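Local coordinates for amine Dehydrogenase (Pseudomonas putida, PDB 1JMX), which probably oxidises amines and passes the electrons through its two c-type hemes, as a quinohemoprotein amine dehydrogenase, at residues A[430-434]-A[460-464]. Sequence-based numbering, arbitrary orientation.
Sequences DVKFA and NAGNL
D430 makes the one hydrogen bond between the short helix 430-433 and the start of strand 462-470. N463 N donates to D430 OD2 at 3.1 Å, with an N-H...O angle of 160°. The donor lies 38° out of the carboxylate plane. The D430 chi1 of -76° sets CG anti to the carbonyl carbon and lays the carboxylate against G462, with OD2 3.3 Å from G462 CA. OD1 forms a salt bridge with R454, which also binds A461 O. Without the carboxylate, as with an alanine here, N463 N would probably lose this acceptor and R454 its charged mate.

The apolar part centres on L464. It meets 430-434 with both methyls: CD2 touches V431 CG2 in the helix at 3.7 Å, and CD1 touches A434 CB just after it at 3.9 Å. V418 and F443 extend this cluster into the sheet.

At the other end, A434 CA makes a CA-H...O contact to N460 O at 3.4 Å. N460 CB lies 3.2 Å from F433 O, while N460 ND2 bonds to G447 O.

The contact thus pins a helical turn to one strand of domain IV, away from the hemes. A buried carboxylate joins backbone amide and arginine, which would probably keep it ionised.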
ATOM      1  N   ASP A 430     -12.839  20.004   1.319  1.00 21.19           N
ATOM      2  CA  ASP A 430     -12.936  18.552   1.445  1.00 19.76           C
ATOM      3  C   ASP A 430     -14.328  18.034   1.789  1.00 19.96           C
ATOM      4  O   ASP A 430     -14.766  17.021   1.251  1.00 18.74           O
ATOM      5  CB  ASP A 430     -11.950  18.046   2.501  1.00 17.81           C
ATOM      6  CG  ASP A 430     -10.514  18.027   2.007  1.00 15.21           C
ATOM      7  OD1 ASP A 430     -10.250  18.399   0.849  1.00 16.96           O
ATOM      8  OD2 ASP A 430      -9.646  17.619   2.792  1.00 15.48           O
ATOM      9  N   VAL A 431     -15.006  18.715   2.708  1.00 20.02           N
ATOM     10  CA  VAL A 431     -16.345  18.323   3.142  1.00 18.85           C
ATOM     11  C   VAL A 431     -17.360  18.351   2.002  1.00 18.27           C
ATOM     12  O   VAL A 431     -18.384  17.677   2.057  1.00 20.24           O
ATOM     13  CB  VAL A 431     -16.811  19.222   4.312  1.00 19.50           C
ATOM     14  CG1 VAL A 431     -18.319  19.142   4.511  1.00 20.21           C
ATOM     15  CG2 VAL A 431     -16.113  18.803   5.570  1.00 17.98           C
ATOM     16  N   LYS A 432     -17.052  19.095   0.950  1.00 18.73           N
ATOM     17  CA  LYS A 432     -17.943  19.212  -0.196  1.00 18.85           C
ATOM     18  C   LYS A 432     -17.711  18.155  -1.271  1.00 17.60           C
ATOM     19  O   LYS A 432     -18.646  17.732  -1.956  1.00 17.15           O
ATOM     20  CB  LYS A 432     -17.790  20.604  -0.806  1.00 21.91           C
ATOM     21  CG  LYS A 432     -18.617  20.851  -2.053  1.00 25.94           C
ATOM     22  CD  LYS A 432     -18.468  22.296  -2.484  1.00 30.71           C
ATOM     23  CE  LYS A 432     -19.147  22.556  -3.817  1.00 33.40           C
ATOM     24  NZ  LYS A 432     -18.927  23.977  -4.247  1.00 35.84           N
ATOM     25  N   PHE A 433     -16.462  17.722  -1.409  1.00 16.75           N
ATOM     26  CA  PHE A 433     -16.108  16.749  -2.429  1.00 15.02           C
ATOM     27  C   PHE A 433     -15.845  15.327  -1.949  1.00 13.75           C
ATOM     28  O   PHE A 433     -16.099  14.379  -2.682  1.00 14.41           O
ATOM     29  CB  PHE A 433     -14.890  17.251  -3.204  1.00 15.52           C
ATOM     30  CG  PHE A 433     -15.105  18.566  -3.907  1.00 15.01           C
ATOM     31  CD1 PHE A 433     -14.485  19.724  -3.445  1.00 16.94           C
ATOM     32  CD2 PHE A 433     -15.887  18.641  -5.047  1.00 15.35           C
ATOM     33  CE1 PHE A 433     -14.642  20.942  -4.118  1.00 16.84           C
ATOM     34  CE2 PHE A 433     -16.052  19.851  -5.729  1.00 15.31           C
ATOM     35  CZ  PHE A 433     -15.427  21.004  -5.264  1.00 14.85           C
ATOM     36  N   ALA A 434     -15.374  15.178  -0.714  1.00 13.72           N
ATOM     37  CA  ALA A 434     -15.025  13.868  -0.162  1.00 14.51           C
ATOM     38  C   ALA A 434     -16.121  12.811  -0.177  1.00 15.91           C
ATOM     39  O   ALA A 434     -15.835  11.616  -0.276  1.00 16.29           O
ATOM     40  CB  ALA A 434     -14.451  14.016   1.243  1.00 14.82           C
ATOM     41  N   ASN A 460     -11.549  13.145  -5.106  1.00 15.34           N
ATOM     42  CA  ASN A 460     -12.506  13.449  -4.063  1.00 13.91           C
ATOM     43  C   ASN A 460     -12.045  12.864  -2.728  1.00 13.69           C
ATOM     44  O   ASN A 460     -12.788  12.167  -2.033  1.00 13.86           O
ATOM     45  CB  ASN A 460     -13.882  12.924  -4.481  1.00 13.61           C
ATOM     46  CG  ASN A 460     -14.379  13.581  -5.756  1.00 12.14           C
ATOM     47  OD1 ASN A 460     -14.271  14.798  -5.918  1.00 12.62           O
ATOM     48  ND2 ASN A 460     -14.899  12.780  -6.676  1.00 11.90           N
ATOM     49  N   ALA A 461     -10.785  13.138  -2.408  1.00 13.03           N
ATOM     50  CA  ALA A 461     -10.163  12.691  -1.174  1.00 13.82           C
ATOM     51  C   ALA A 461     -10.363  13.791  -0.126  1.00 14.32           C
ATOM     52  O   ALA A 461     -10.698  14.926  -0.470  1.00 14.47           O
ATOM     53  CB  ALA A 461      -8.668  12.430  -1.405  1.00 14.49           C
ATOM     54  N   GLY A 462     -10.177  13.449   1.147  1.00 14.41           N
ATOM     55  CA  GLY A 462     -10.344  14.429   2.203  1.00 13.54           C
ATOM     56  C   GLY A 462      -9.859  14.002   3.575  1.00 14.04           C
ATOM     57  O   GLY A 462      -9.721  12.814   3.859  1.00 13.57           O
ATOM     58  N   ASN A 463      -9.564  14.992   4.411  1.00 13.58           N
ATOM     59  CA  ASN A 463      -9.107  14.765   5.776  1.00 14.09           C
ATOM     60  C   ASN A 463     -10.284  15.251   6.625  1.00 14.43           C
ATOM     61  O   ASN A 463     -10.482  16.455   6.806  1.00 14.07           O
ATOM     62  CB  ASN A 463      -7.843  15.593   6.038  1.00 13.39           C
ATOM     63  CG  ASN A 463      -7.050  15.087   7.209  1.00 12.71           C
ATOM     64  OD1 ASN A 463      -7.494  14.204   7.934  1.00 14.26           O
ATOM     65  ND2 ASN A 463      -5.868  15.645   7.406  1.00 14.64           N
ATOM     66  N   LEU A 464     -11.084  14.302   7.103  1.00 14.47           N
ATOM     67  CA  LEU A 464     -12.294  14.611   7.854  1.00 14.71           C
ATOM     68  C   LEU A 464     -12.375  14.278   9.345  1.00 15.39           C
ATOM     69  O   LEU A 464     -11.727  13.365   9.856  1.00 16.03           O
ATOM     70  CB  LEU A 464     -13.494  13.985   7.137  1.00 14.07           C
ATOM     71  CG  LEU A 464     -13.707  14.365   5.671  1.00 12.85           C
ATOM     72  CD1 LEU A 464     -14.932  13.650   5.135  1.00 13.35           C
ATOM     73  CD2 LEU A 464     -13.861  15.879   5.531  1.00 13.82           C
TER